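Local coordinates for protein AimR transcriptional regulator (Bacillus phage phi3T, PDB 5ZVV) that regulates the phage lysis-lysogeny decision, activating transcription of the aimX locus as a dimer until the arbitrium peptide converts it to an inactive monomer, at residues 110-115 and 145-150; 85-90 and 118-123; 305-310 and 335-340; 292-297 and 311-316. One frame throughout, in Å; residues are numbered along the deposited sequence.

Contact 1: 110-115 and 145-150; sequences SQEWGK and AEMLFF
Trp113 and Met147 meet between two nearly parallel helical segments, 110-115 and 145-150, whose axes come within 10.2 Å at an angle of 11°, with the CA atoms of the pair 6.4 Å apart. Met147, a selenomethionine in this crystal, makes the largest single contribution to the packing. Its chain bends twice beyond CB, so that it runs over one face of the Trp113 indole: the CE methyl sits 3.3 Å from the centroid of the six-membered ring, almost exactly on the ring normal, as a CH-pi contact, while SE lies 4.1 Å from the centroid of the five-membered ring, a Met-aromatic contact. Glu146 reaches the benzo end of the indole obliquely, its CB 3.5 Å from Trp113 CZ2. The pyrrole N-H is not left to this apolar packing, because Trp113 NE1 donates to a water 2.8 Å away, which in turn donates to Glu146 OE1. Nearer the root of Met147, Glu112 slides past in the opposite direction, Glu112 OE2 3.3 Å from Met147 CB; with CG anti to the backbone N (chi1 165°), its extended chain carries the carboxylate to Ser144 OG and Lys143 N just ahead of the second helix. Helix 184-203 covers the same cluster through Ile185 and Phe189. Parallel alternate helices, with helix 130-139 between them in sequence, are consistent with the stacked helical array of the TPR clan.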
loop_
_atom_site.group_PDB
_atom_site.type_symbol
_atom_site.label_atom_id
_atom_site.label_comp_id
_atom_site.label_asym_id
_atom_site.label_seq_id
_atom_site.Cartn_x
_atom_site.Cartn_y
_atom_site.Cartn_z
ATOM N N SER A 110 -27.263 9.174 15.825
ATOM C CA SER A 110 -27.796 8.007 15.131
ATOM C C SER A 110 -27.618 8.133 13.624
ATOM O O SER A 110 -27.232 7.167 12.958
ATOM C CB SER A 110 -29.270 7.809 15.483
ATOM O OG SER A 110 -29.419 7.356 16.816
ATOM N N GLN A 111 -27.893 9.316 13.067
ATOM C CA GLN A 111 -27.664 9.531 11.640
ATOM C C GLN A 111 -26.202 9.314 11.280
ATOM O O GLN A 111 -25.889 8.736 10.233
ATOM C CB GLN A 111 -28.097 10.941 11.239
ATOM C CG GLN A 111 -29.572 11.227 11.405
ATOM C CD GLN A 111 -29.924 12.652 11.025
ATOM O OE1 GLN A 111 -29.095 13.384 10.479
ATOM N NE2 GLN A 111 -31.157 13.056 11.314
ATOM N N GLU A 112 -25.293 9.775 12.140
ATOM C CA GLU A 112 -23.867 9.624 11.888
ATOM C C GLU A 112 -23.465 8.155 11.875
ATOM O O GLU A 112 -22.757 7.697 10.967
ATOM C CB GLU A 112 -23.091 10.407 12.946
ATOM C CG GLU A 112 -21.619 10.092 13.052
ATOM C CD GLU A 112 -20.954 10.909 14.139
ATOM O OE1 GLU A 112 -21.321 12.094 14.290
ATOM O OE2 GLU A 112 -20.086 10.367 14.854
ATOM N N TRP A 113 -23.913 7.395 12.880
ATOM C CA TRP A 113 -23.667 5.956 12.892
ATOM C C TRP A 113 -24.230 5.294 11.643
ATOM O O TRP A 113 -23.578 4.439 11.033
ATOM C CB TRP A 113 -24.283 5.327 14.140
ATOM C CG TRP A 113 -23.459 5.478 15.376
ATOM C CD1 TRP A 113 -23.091 6.644 15.982
ATOM C CD2 TRP A 113 -22.918 4.419 16.176
ATOM N NE1 TRP A 113 -22.345 6.378 17.105
ATOM C CE2 TRP A 113 -22.224 5.020 17.247
ATOM C CE3 TRP A 113 -22.946 3.022 16.087
ATOM C CZ2 TRP A 113 -21.567 4.272 18.224
ATOM C CZ3 TRP A 113 -22.296 2.281 17.059
ATOM C CH2 TRP A 113 -21.613 2.909 18.115
ATOM N N GLY A 114 -25.445 5.680 11.250
ATOM C CA GLY A 114 -26.055 5.082 10.076
ATOM C C GLY A 114 -25.276 5.368 8.809
ATOM O O GLY A 114 -25.150 4.505 7.939
ATOM N N LYS A 115 -24.735 6.582 8.691
ATOM C CA LYS A 115 -23.983 6.937 7.493
ATOM C C LYS A 115 -22.634 6.232 7.461
ATOM O O LYS A 115 -22.197 5.766 6.402
ATOM C CB LYS A 115 -23.812 8.454 7.416
ATOM C CG LYS A 115 -25.094 9.182 7.034
ATOM C CD LYS A 115 -25.203 10.547 7.700
ATOM C CE LYS A 115 -24.151 11.514 7.196
ATOM N NZ LYS A 115 -24.252 12.835 7.878
ATOM N N ALA A 145 -16.705 9.891 19.241
ATOM C CA ALA A 145 -15.443 9.159 19.256
ATOM C C ALA A 145 -15.588 7.809 18.562
ATOM O O ALA A 145 -14.792 7.464 17.678
ATOM C CB ALA A 145 -14.963 8.980 20.696
ATOM N N GLU A 146 -16.621 7.046 18.935
ATOM C CA GLU A 146 -16.837 5.714 18.376
ATOM C C GLU A 146 -16.747 5.724 16.855
ATOM O O GLU A 146 -15.957 4.985 16.258
ATOM C CB GLU A 146 -18.195 5.171 18.828
ATOM C CG GLU A 146 -18.287 4.843 20.311
ATOM C CD GLU A 146 -18.596 6.055 21.166
ATOM O OE1 GLU A 146 -18.914 7.122 20.599
ATOM O OE2 GLU A 146 -18.523 5.939 22.408
HETATM N N MSE A 147 -17.533 6.577 16.211
HETATM C CA MSE A 147 -17.533 6.604 14.758
HETATM C C MSE A 147 -16.220 7.157 14.224
HETATM O O MSE A 147 -15.711 6.659 13.216
HETATM C CB MSE A 147 -18.728 7.393 14.232
HETATM C CG MSE A 147 -20.037 6.601 14.299
HETATM SE SE MSE A 147 -19.887 4.765 13.607
HETATM C CE MSE A 147 -19.537 3.791 15.274
ATOM N N LEU A 148 -15.649 8.148 14.921
ATOM C CA LEU A 148 -14.302 8.592 14.575
ATOM C C LEU A 148 -13.346 7.410 14.558
ATOM O O LEU A 148 -12.463 7.320 13.696
ATOM C CB LEU A 148 -13.816 9.658 15.559
ATOM C CG LEU A 148 -14.318 11.090 15.366
ATOM C CD1 LEU A 148 -13.878 11.966 16.534
ATOM C CD2 LEU A 148 -13.825 11.661 14.044
ATOM N N PHE A 149 -13.532 6.476 15.491
ATOM C CA PHE A 149 -12.767 5.239 15.468
ATOM C C PHE A 149 -13.170 4.379 14.276
ATOM O O PHE A 149 -12.321 3.985 13.464
ATOM C CB PHE A 149 -12.975 4.487 16.787
ATOM C CG PHE A 149 -12.115 3.263 16.944
ATOM C CD1 PHE A 149 -12.504 2.048 16.404
ATOM C CD2 PHE A 149 -10.931 3.322 17.658
ATOM C CE1 PHE A 149 -11.719 0.921 16.556
ATOM C CE2 PHE A 149 -10.143 2.197 17.817
ATOM C CZ PHE A 149 -10.540 0.994 17.262
ATOM N N PHE A 150 -14.473 4.114 14.129
ATOM C CA PHE A 150 -14.904 3.082 13.191
ATOM C C PHE A 150 -14.738 3.525 11.746
ATOM O O PHE A 150 -14.447 2.695 10.878
ATOM C CB PHE A 150 -16.356 2.683 13.461
ATOM C CG PHE A 150 -16.785 1.445 12.724
ATOM C CD1 PHE A 150 -16.357 0.194 13.140
ATOM C CD2 PHE A 150 -17.607 1.532 11.612
ATOM C CE1 PHE A 150 -16.743 -0.947 12.464
ATOM C CE2 PHE A 150 -17.999 0.396 10.932
ATOM C CZ PHE A 150 -17.564 -0.847 11.358
HETATM O O HOH W 1 -21.951 7.362 19.719
#

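Contact 2: 85-90 and 118-123; sequences YSDINQ and SLHRKL
A small, buried polar contact, Asp87 to His120, bridges helix 77-88 and helix 108-124 within the TPR-like helical array. Few atoms meet, and the nearest CA atoms, those of Asp87 and Arg121, remain 8.9 Å apart. Asp87 and His120 reach out from opposite sides, each with CG anti to its own main-chain N, and span the gap together. His120 NE2 donates to Asp87 OD2 over 2.9 Å, but the bond is bent to 127° and weak. The oxygen arrives at the edge of the imidazole while the carboxylate stands steeply to the ring, their planes 74° apart. The stronger partner of Asp87 is Arg192 of helix 184-203, which forms a salt bridge to the same OD2, so the carboxylate joins three helices. Beyond Asp87 the chain turns off in a Schellman motif at Gln90. Arg121 pairs through NE with Asp96 and offers Asp87 its aliphatic part instead, Arg121 CD lying 3.6 Å from Asp87 OD1.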
loop_
_atom_site.group_PDB
_atom_site.type_symbol
_atom_site.label_atom_id
_atom_site.label_comp_id
_atom_site.label_asym_id
_atom_site.label_seq_id
_atom_site.Cartn_x
_atom_site.Cartn_y
_atom_site.Cartn_z
ATOM N N TYR A 85 -23.462 -4.782 16.892
ATOM C CA TYR A 85 -23.597 -6.212 17.150
ATOM C C TYR A 85 -24.079 -6.953 15.907
ATOM O O TYR A 85 -23.601 -8.052 15.603
ATOM C CB TYR A 85 -24.553 -6.448 18.322
ATOM C CG TYR A 85 -24.492 -7.847 18.892
ATOM C CD1 TYR A 85 -23.397 -8.268 19.635
ATOM C CD2 TYR A 85 -25.535 -8.743 18.697
ATOM C CE1 TYR A 85 -23.339 -9.544 20.162
ATOM C CE2 TYR A 85 -25.487 -10.020 19.219
ATOM C CZ TYR A 85 -24.389 -10.415 19.951
ATOM O OH TYR A 85 -24.337 -11.688 20.472
ATOM N N SER A 86 -25.018 -6.359 15.168
ATOM C CA SER A 86 -25.511 -7.002 13.955
ATOM C C SER A 86 -24.404 -7.137 12.921
ATOM O O SER A 86 -24.249 -8.195 12.301
ATOM C CB SER A 86 -26.689 -6.213 13.385
ATOM O OG SER A 86 -27.264 -6.882 12.277
ATOM N N ASP A 87 -23.603 -6.083 12.736
ATOM C CA ASP A 87 -22.593 -6.128 11.685
ATOM C C ASP A 87 -21.428 -7.038 12.057
ATOM O O ASP A 87 -20.863 -7.709 11.184
ATOM C CB ASP A 87 -22.088 -4.726 11.367
ATOM C CG ASP A 87 -21.119 -4.719 10.207
ATOM O OD1 ASP A 87 -21.577 -4.852 9.053
ATOM O OD2 ASP A 87 -19.899 -4.604 10.450
ATOM N N ILE A 88 -21.043 -7.074 13.336
ATOM C CA ILE A 88 -19.925 -7.938 13.709
ATOM C C ILE A 88 -20.315 -9.407 13.577
ATOM O O ILE A 88 -19.458 -10.262 13.323
ATOM C CB ILE A 88 -19.417 -7.605 15.126
ATOM C CG1 ILE A 88 -18.000 -8.151 15.320
ATOM C CG2 ILE A 88 -20.349 -8.164 16.190
ATOM C CD1 ILE A 88 -17.378 -7.800 16.656
ATOM N N ASN A 89 -21.600 -9.726 13.734
ATOM C CA ASN A 89 -22.091 -11.077 13.501
ATOM C C ASN A 89 -22.329 -11.376 12.026
ATOM O O ASN A 89 -22.640 -12.524 11.693
ATOM C CB ASN A 89 -23.394 -11.308 14.274
ATOM C CG ASN A 89 -23.163 -11.602 15.743
ATOM O OD1 ASN A 89 -22.786 -12.714 16.115
ATOM N ND2 ASN A 89 -23.411 -10.611 16.590
ATOM N N GLN A 90 -22.191 -10.375 11.151
ATOM C CA GLN A 90 -22.444 -10.511 9.714
ATOM C C GLN A 90 -23.905 -10.862 9.436
ATOM O O GLN A 90 -24.215 -11.641 8.532
ATOM C CB GLN A 90 -21.499 -11.529 9.069
ATOM C CG GLN A 90 -20.047 -11.073 9.022
ATOM C CD GLN A 90 -19.111 -12.140 8.483
ATOM O OE1 GLN A 90 -19.536 -13.250 8.159
ATOM N NE2 GLN A 90 -17.828 -11.810 8.390
ATOM N N SER A 118 -23.275 2.648 6.795
ATOM C CA SER A 118 -23.680 2.554 5.398
ATOM C C SER A 118 -22.463 2.556 4.481
ATOM O O SER A 118 -22.385 1.757 3.539
ATOM C CB SER A 118 -24.625 3.702 5.047
ATOM O OG SER A 118 -25.117 3.564 3.727
ATOM N N LEU A 119 -21.496 3.444 4.748
ATOM C CA LEU A 119 -20.249 3.429 3.987
ATOM C C LEU A 119 -19.516 2.105 4.159
ATOM O O LEU A 119 -19.002 1.541 3.185
ATOM C CB LEU A 119 -19.350 4.589 4.415
ATOM C CG LEU A 119 -19.828 6.009 4.108
ATOM C CD1 LEU A 119 -18.814 7.019 4.611
ATOM C CD2 LEU A 119 -20.065 6.183 2.620
ATOM N N HIS A 120 -19.454 1.605 5.395
ATOM C CA HIS A 120 -18.836 0.312 5.676
ATOM C C HIS A 120 -19.446 -0.788 4.814
ATOM O O HIS A 120 -18.731 -1.594 4.202
ATOM C CB HIS A 120 -18.997 -0.002 7.167
ATOM C CG HIS A 120 -18.553 -1.374 7.561
ATOM N ND1 HIS A 120 -17.317 -1.883 7.229
ATOM C CD2 HIS A 120 -19.172 -2.335 8.289
ATOM C CE1 HIS A 120 -17.198 -3.103 7.720
ATOM N NE2 HIS A 120 -18.308 -3.402 8.368
ATOM N N ARG A 121 -20.778 -0.816 4.742
ATOM C CA ARG A 121 -21.472 -1.852 3.987
ATOM C C ARG A 121 -21.274 -1.676 2.487
ATOM O O ARG A 121 -21.142 -2.664 1.754
ATOM C CB ARG A 121 -22.955 -1.842 4.345
ATOM C CG ARG A 121 -23.228 -2.352 5.749
ATOM C CD ARG A 121 -22.940 -3.838 5.826
ATOM N NE ARG A 121 -23.905 -4.597 5.039
ATOM C CZ ARG A 121 -23.628 -5.724 4.392
ATOM N NH1 ARG A 121 -22.403 -6.228 4.423
ATOM N NH2 ARG A 121 -24.576 -6.338 3.701
ATOM N N LYS A 122 -21.259 -0.430 2.010
ATOM C CA LYS A 122 -20.973 -0.197 0.598
ATOM C C LYS A 122 -19.561 -0.639 0.239
ATOM O O LYS A 122 -19.317 -1.089 -0.887
ATOM C CB LYS A 122 -21.181 1.277 0.253
ATOM C CG LYS A 122 -22.638 1.708 0.258
ATOM C CD LYS A 122 -22.776 3.189 -0.049
ATOM C CE LYS A 122 -24.231 3.622 -0.018
ATOM N NZ LYS A 122 -24.376 5.089 -0.229
ATOM N N LEU A 123 -18.621 -0.525 1.181
ATOM C CA LEU A 123 -17.283 -1.057 0.952
ATOM C C LEU A 123 -17.293 -2.579 0.941
ATOM O O LEU A 123 -16.596 -3.202 0.131
ATOM C CB LEU A 123 -16.315 -0.533 2.013
ATOM C CG LEU A 123 -15.827 0.909 1.865
ATOM C CD1 LEU A 123 -15.078 1.345 3.114
ATOM C CD2 LEU A 123 -14.944 1.052 0.638
#

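Contact 3: 305-310 and 335-340; sequences GNIEEA and GLISQD
Neither rings nor other flat groups carry the meeting of Ile307 and Ala310 with Ile337; it is made of aliphatic branches. The two isoleucines run past one another in opposite senses and touch through their branch methyls, Ile307 CG2 lying 3.9 Å from Ile337 CG2. In both residues CG2 is the branch anti to the backbone N, which aims it across the gap. Ile337 also sends its extended CG1 arm deeper, where Ile337 CD1 comes 4.2 Å from Ala310 CB. The same Ile337 CD1 packs on Thr311 and Leu314, while Ala310 rests against Tyr301 and Ile302 of helix 291-304. Turns precede Ile307 and follow Ile337. Gly305 forms a Schellman motif after helix 291-304 at positive phi (82°), and Asn306 is the centre of an inverse gamma turn leading into helix 307-318. After Ile337, Ser338 OG accepts from Asp340 N at 3.0 Å, an ST turn, and also lies within hydrogen-bonding reach of Lys334 O and Asp343 OD2. The beginning of helix 307-318 thus lies against the end of helix 324-338, the pairing expected where successive helices fold back as an antiparallel hairpin, as in proteins of the TPR clan.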
loop_
_atom_site.group_PDB
_atom_site.type_symbol
_atom_site.label_atom_id
_atom_site.label_comp_id
_atom_site.label_asym_id
_atom_site.label_seq_id
_atom_site.Cartn_x
_atom_site.Cartn_y
_atom_site.Cartn_z
ATOM N N GLY A 305 -3.073 -41.069 -4.935
ATOM C CA GLY A 305 -2.597 -41.617 -6.186
ATOM C C GLY A 305 -3.568 -41.534 -7.343
ATOM O O GLY A 305 -3.255 -42.043 -8.429
ATOM N N ASN A 306 -4.732 -40.912 -7.154
ATOM C CA ASN A 306 -5.713 -40.742 -8.225
ATOM C C ASN A 306 -5.328 -39.526 -9.068
ATOM O O ASN A 306 -5.976 -38.477 -9.057
ATOM C CB ASN A 306 -7.113 -40.609 -7.643
ATOM C CG ASN A 306 -7.497 -41.797 -6.791
ATOM O OD1 ASN A 306 -7.021 -42.910 -7.012
ATOM N ND2 ASN A 306 -8.352 -41.568 -5.806
ATOM N N ILE A 307 -4.245 -39.699 -9.828
ATOM C CA ILE A 307 -3.632 -38.573 -10.527
ATOM C C ILE A 307 -4.509 -38.084 -11.671
ATOM O O ILE A 307 -4.543 -36.883 -11.960
ATOM C CB ILE A 307 -2.223 -38.962 -11.015
ATOM C CG1 ILE A 307 -1.354 -39.378 -9.829
ATOM C CG2 ILE A 307 -1.569 -37.816 -11.765
ATOM C CD1 ILE A 307 -1.279 -38.339 -8.733
ATOM N N GLU A 308 -5.231 -38.985 -12.342
ATOM C CA GLU A 308 -6.061 -38.558 -13.466
ATOM C C GLU A 308 -7.177 -37.624 -13.010
ATOM O O GLU A 308 -7.443 -36.602 -13.653
ATOM C CB GLU A 308 -6.638 -39.774 -14.190
ATOM C CG GLU A 308 -5.679 -40.430 -15.175
ATOM C CD GLU A 308 -6.312 -41.586 -15.934
ATOM O OE1 GLU A 308 -7.359 -42.104 -15.487
ATOM O OE2 GLU A 308 -5.759 -41.975 -16.984
ATOM N N GLU A 309 -7.834 -37.954 -11.896
ATOM C CA GLU A 309 -8.911 -37.106 -11.392
ATOM C C GLU A 309 -8.377 -35.766 -10.893
ATOM O O GLU A 309 -8.981 -34.713 -11.146
ATOM C CB GLU A 309 -9.673 -37.844 -10.289
ATOM C CG GLU A 309 -10.535 -38.998 -10.804
ATOM C CD GLU A 309 -10.931 -39.989 -9.717
ATOM O OE1 GLU A 309 -10.033 -40.564 -9.070
ATOM O OE2 GLU A 309 -12.145 -40.197 -9.512
ATOM N N ALA A 310 -7.241 -35.786 -10.191
ATOM C CA ALA A 310 -6.617 -34.546 -9.740
ATOM C C ALA A 310 -6.253 -33.653 -10.921
ATOM O O ALA A 310 -6.547 -32.452 -10.922
ATOM C CB ALA A 310 -5.378 -34.859 -8.900
ATOM N N GLY A 335 3.211 -29.272 -9.196
ATOM C CA GLY A 335 4.544 -29.784 -8.929
ATOM C C GLY A 335 4.519 -31.122 -8.219
ATOM O O GLY A 335 5.340 -31.999 -8.503
ATOM N N LEU A 336 3.584 -31.297 -7.282
ATOM C CA LEU A 336 3.430 -32.596 -6.636
ATOM C C LEU A 336 3.170 -33.690 -7.661
ATOM O O LEU A 336 3.685 -34.805 -7.534
ATOM C CB LEU A 336 2.303 -32.550 -5.605
ATOM C CG LEU A 336 2.609 -31.834 -4.288
ATOM C CD1 LEU A 336 1.413 -31.907 -3.352
ATOM C CD2 LEU A 336 3.842 -32.429 -3.631
ATOM N N ILE A 337 2.382 -33.386 -8.695
ATOM C CA ILE A 337 2.121 -34.382 -9.730
ATOM C C ILE A 337 3.345 -34.564 -10.622
ATOM O O ILE A 337 3.836 -35.682 -10.813
ATOM C CB ILE A 337 0.877 -33.992 -10.548
ATOM C CG1 ILE A 337 -0.393 -34.197 -9.719
ATOM C CG2 ILE A 337 0.819 -34.784 -11.850
ATOM C CD1 ILE A 337 -1.662 -33.783 -10.433
ATOM N N SER A 338 3.865 -33.465 -11.170
ATOM C CA SER A 338 4.890 -33.549 -12.205
ATOM C C SER A 338 6.269 -33.865 -11.644
ATOM O O SER A 338 7.105 -34.427 -12.361
ATOM C CB SER A 338 4.954 -32.239 -12.989
ATOM O OG SER A 338 5.551 -31.214 -12.212
ATOM N N GLN A 339 6.527 -33.508 -10.384
ATOM C CA GLN A 339 7.868 -33.556 -9.797
ATOM C C GLN A 339 8.865 -32.731 -10.607
ATOM O O GLN A 339 10.067 -33.009 -10.604
ATOM C CB GLN A 339 8.367 -34.996 -9.639
ATOM C CG GLN A 339 7.633 -35.787 -8.575
ATOM C CD GLN A 339 8.250 -37.149 -8.332
ATOM O OE1 GLN A 339 8.705 -37.813 -9.264
ATOM N NE2 GLN A 339 8.276 -37.569 -7.073
ATOM N N ASP A 340 8.371 -31.713 -11.304
ATOM C CA ASP A 340 9.202 -30.795 -12.066
ATOM C C ASP A 340 9.443 -29.543 -11.231
ATOM O O ASP A 340 8.491 -28.937 -10.726
ATOM C CB ASP A 340 8.531 -30.442 -13.394
ATOM C CG ASP A 340 9.462 -29.735 -14.354
ATOM O OD1 ASP A 340 10.598 -29.402 -13.955
ATOM O OD2 ASP A 340 9.054 -29.506 -15.511
#

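Contact 4: 292-297 and 311-316; sequences KYLQLR and TEILDE
Ile313, which buries more surface here than any other residue, lies against Leu294 and Arg297 of the neighbouring helix. Its two branches divide the work. Ile313 CG2, anti to the backbone N, presses on the main chain and the root of the leucine, 3.4 Å from the carbonyl O of Leu294 and 3.9 Å from Leu294 CB. The CG1 arm points the other way along the neighbouring helix, so that Ile313 CD1 reaches the stem of Arg297, 3.8 Å from Arg297 CD. Arg297 is fully extended (chi1 179°), and Ile313 crosses its methylenes at about a right angle; the polar end is carried past the isoleucine, and NH2 bonds to Tyr301 OH. Helices 291-304 and 307-318, joined by a very short connection, here pass at 9.4 Å between axes with a crossing angle of -155°, an antiparallel hairpin of the kind from which TPR-like arrays are built. The nearest CA atoms are those of Leu294 and Ile313, 6.7 Å apart. Leu294 adds a second reach of its own: its CD1 comes 3.8 Å from Glu316 OE1, one turn further along the opposing helix. Glu316 gets there by bending at chi2 (-81°), so that its side chain crosses that of Leu294 at about a right angle. The same oxygen has a long, weak ion pair with Arg320, a residue that the Leu294 side chain also touches.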
loop_
_atom_site.group_PDB
_atom_site.type_symbol
_atom_site.label_atom_id
_atom_site.label_comp_id
_atom_site.label_asym_id
_atom_site.label_seq_id
_atom_site.Cartn_x
_atom_site.Cartn_y
_atom_site.Cartn_z
ATOM N N LYS A 292 -11.011 -23.081 -4.067
ATOM C CA LYS A 292 -10.183 -23.604 -2.984
ATOM C C LYS A 292 -10.541 -25.048 -2.654
ATOM O O LYS A 292 -9.650 -25.885 -2.468
ATOM C CB LYS A 292 -10.305 -22.728 -1.737
ATOM C CG LYS A 292 -9.382 -23.180 -0.611
ATOM C CD LYS A 292 -9.498 -22.311 0.631
ATOM C CE LYS A 292 -8.542 -22.796 1.715
ATOM N NZ LYS A 292 -8.696 -22.039 2.987
ATOM N N TYR A 293 -11.835 -25.362 -2.577
ATOM C CA TYR A 293 -12.230 -26.716 -2.204
ATOM C C TYR A 293 -11.947 -27.704 -3.326
ATOM O O TYR A 293 -11.636 -28.872 -3.060
ATOM C CB TYR A 293 -13.706 -26.737 -1.803
ATOM C CG TYR A 293 -14.016 -25.748 -0.703
ATOM C CD1 TYR A 293 -13.083 -25.480 0.291
ATOM C CD2 TYR A 293 -15.221 -25.061 -0.675
ATOM C CE1 TYR A 293 -13.346 -24.570 1.289
ATOM C CE2 TYR A 293 -15.495 -24.148 0.319
ATOM C CZ TYR A 293 -14.554 -23.905 1.301
ATOM O OH TYR A 293 -14.819 -22.995 2.295
ATOM N N LEU A 294 -12.038 -27.253 -4.581
ATOM C CA LEU A 294 -11.569 -28.065 -5.698
ATOM C C LEU A 294 -10.075 -28.338 -5.584
ATOM O O LEU A 294 -9.624 -29.465 -5.820
ATOM C CB LEU A 294 -11.883 -27.370 -7.023
ATOM C CG LEU A 294 -13.325 -27.455 -7.519
ATOM C CD1 LEU A 294 -13.484 -26.680 -8.824
ATOM C CD2 LEU A 294 -13.729 -28.910 -7.695
ATOM N N GLN A 295 -9.293 -27.313 -5.222
ATOM C CA GLN A 295 -7.859 -27.499 -5.018
ATOM C C GLN A 295 -7.585 -28.521 -3.925
ATOM O O GLN A 295 -6.708 -29.378 -4.073
ATOM C CB GLN A 295 -7.194 -26.173 -4.660
ATOM C CG GLN A 295 -6.996 -25.213 -5.813
ATOM C CD GLN A 295 -6.110 -24.052 -5.423
ATOM O OE1 GLN A 295 -5.726 -23.916 -4.260
ATOM N NE2 GLN A 295 -5.773 -23.209 -6.393
ATOM N N LEU A 296 -8.322 -28.435 -2.814
ATOM C CA LEU A 296 -8.129 -29.376 -1.717
ATOM C C LEU A 296 -8.506 -30.792 -2.131
ATOM O O LEU A 296 -7.836 -31.759 -1.747
ATOM C CB LEU A 296 -8.943 -28.930 -0.505
ATOM C CG LEU A 296 -8.413 -27.637 0.116
ATOM C CD1 LEU A 296 -9.280 -27.175 1.273
ATOM C CD2 LEU A 296 -6.981 -27.846 0.565
ATOM N N ARG A 297 -9.574 -30.932 -2.922
ATOM C CA ARG A 297 -9.968 -32.250 -3.410
ATOM C C ARG A 297 -8.906 -32.833 -4.338
ATOM O O ARG A 297 -8.604 -34.031 -4.271
ATOM C CB ARG A 297 -11.319 -32.153 -4.119
ATOM C CG ARG A 297 -11.838 -33.458 -4.692
ATOM C CD ARG A 297 -13.193 -33.255 -5.349
ATOM N NE ARG A 297 -13.684 -34.480 -5.968
ATOM C CZ ARG A 297 -14.809 -34.565 -6.672
ATOM N NH1 ARG A 297 -15.567 -33.489 -6.852
ATOM N NH2 ARG A 297 -15.173 -35.725 -7.198
ATOM N N THR A 311 -5.611 -34.231 -11.939
ATOM C CA THR A 311 -5.245 -33.471 -13.129
ATOM C C THR A 311 -6.476 -32.958 -13.861
ATOM O O THR A 311 -6.431 -31.888 -14.476
ATOM C CB THR A 311 -4.384 -34.336 -14.054
ATOM O OG1 THR A 311 -3.195 -34.737 -13.361
ATOM C CG2 THR A 311 -3.990 -33.571 -15.310
ATOM N N GLU A 312 -7.585 -33.694 -13.800
ATOM C CA GLU A 312 -8.833 -33.191 -14.366
ATOM C C GLU A 312 -9.298 -31.941 -13.625
ATOM O O GLU A 312 -9.647 -30.926 -14.245
ATOM C CB GLU A 312 -9.898 -34.286 -14.316
ATOM C CG GLU A 312 -11.124 -34.014 -15.162
ATOM C CD GLU A 312 -11.942 -35.267 -15.404
ATOM O OE1 GLU A 312 -11.774 -36.245 -14.640
ATOM O OE2 GLU A 312 -12.744 -35.279 -16.363
ATOM N N ILE A 313 -9.291 -31.993 -12.290
ATOM C CA ILE A 313 -9.695 -30.831 -11.502
ATOM C C ILE A 313 -8.779 -29.643 -11.785
ATOM O O ILE A 313 -9.243 -28.505 -11.927
ATOM C CB ILE A 313 -9.724 -31.187 -10.004
ATOM C CG1 ILE A 313 -10.801 -32.238 -9.730
ATOM C CG2 ILE A 313 -9.962 -29.943 -9.161
ATOM C CD1 ILE A 313 -10.896 -32.647 -8.278
ATOM N N LEU A 314 -7.469 -29.885 -11.884
ATOM C CA LEU A 314 -6.535 -28.790 -12.134
ATOM C C LEU A 314 -6.707 -28.222 -13.539
ATOM O O LEU A 314 -6.572 -27.008 -13.747
ATOM C CB LEU A 314 -5.099 -29.264 -11.908
ATOM C CG LEU A 314 -4.757 -29.706 -10.480
ATOM C CD1 LEU A 314 -3.322 -30.195 -10.383
ATOM C CD2 LEU A 314 -5.001 -28.582 -9.483
ATOM N N ASP A 315 -7.006 -29.082 -14.517
ATOM C CA ASP A 315 -7.311 -28.608 -15.864
ATOM C C ASP A 315 -8.544 -27.718 -15.863
ATOM O O ASP A 315 -8.579 -26.693 -16.554
ATOM C CB ASP A 315 -7.516 -29.789 -16.814
ATOM C CG ASP A 315 -6.225 -30.511 -17.143
ATOM O OD1 ASP A 315 -5.146 -30.031 -16.738
ATOM O OD2 ASP A 315 -6.295 -31.569 -17.803
ATOM N N GLU A 316 -9.573 -28.099 -15.098
ATOM C CA GLU A 316 -10.731 -27.223 -14.952
ATOM C C GLU A 316 -10.352 -25.918 -14.264
ATOM O O GLU A 316 -10.905 -24.861 -14.587
ATOM C CB GLU A 316 -11.839 -27.938 -14.174
ATOM C CG GLU A 316 -13.239 -27.360 -14.381
ATOM C CD GLU A 316 -13.514 -26.121 -13.543
ATOM O OE1 GLU A 316 -12.867 -25.956 -12.487
ATOM O OE2 GLU A 316 -14.378 -25.311 -13.943
#

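The four contacts form two pairs, with contact 1 on the opposite side of the chain's centre from contacts 3 and 4, and contact 2 opposite contact 3. Contacts 1 and 2 share helix 108-124, their centres 12 Å apart, and touch where Phe150 CZ lies 3.8 Å from His120 CD2; Arg192 of helix 184-203 reaches both, packing on Phe150 and bridging to Asp87. Contacts 3 and 4 share helix 307-318 with centres 11 Å apart, and Ile337 CD1 links them, 3.4 Å from Thr311 OG1. The centres of contacts 1 and 3 are about 53 Å from each other, and even contacts 2 and 4 keep about 12 Å between nearest atoms. The other subunit of the dimer touches none of the segments.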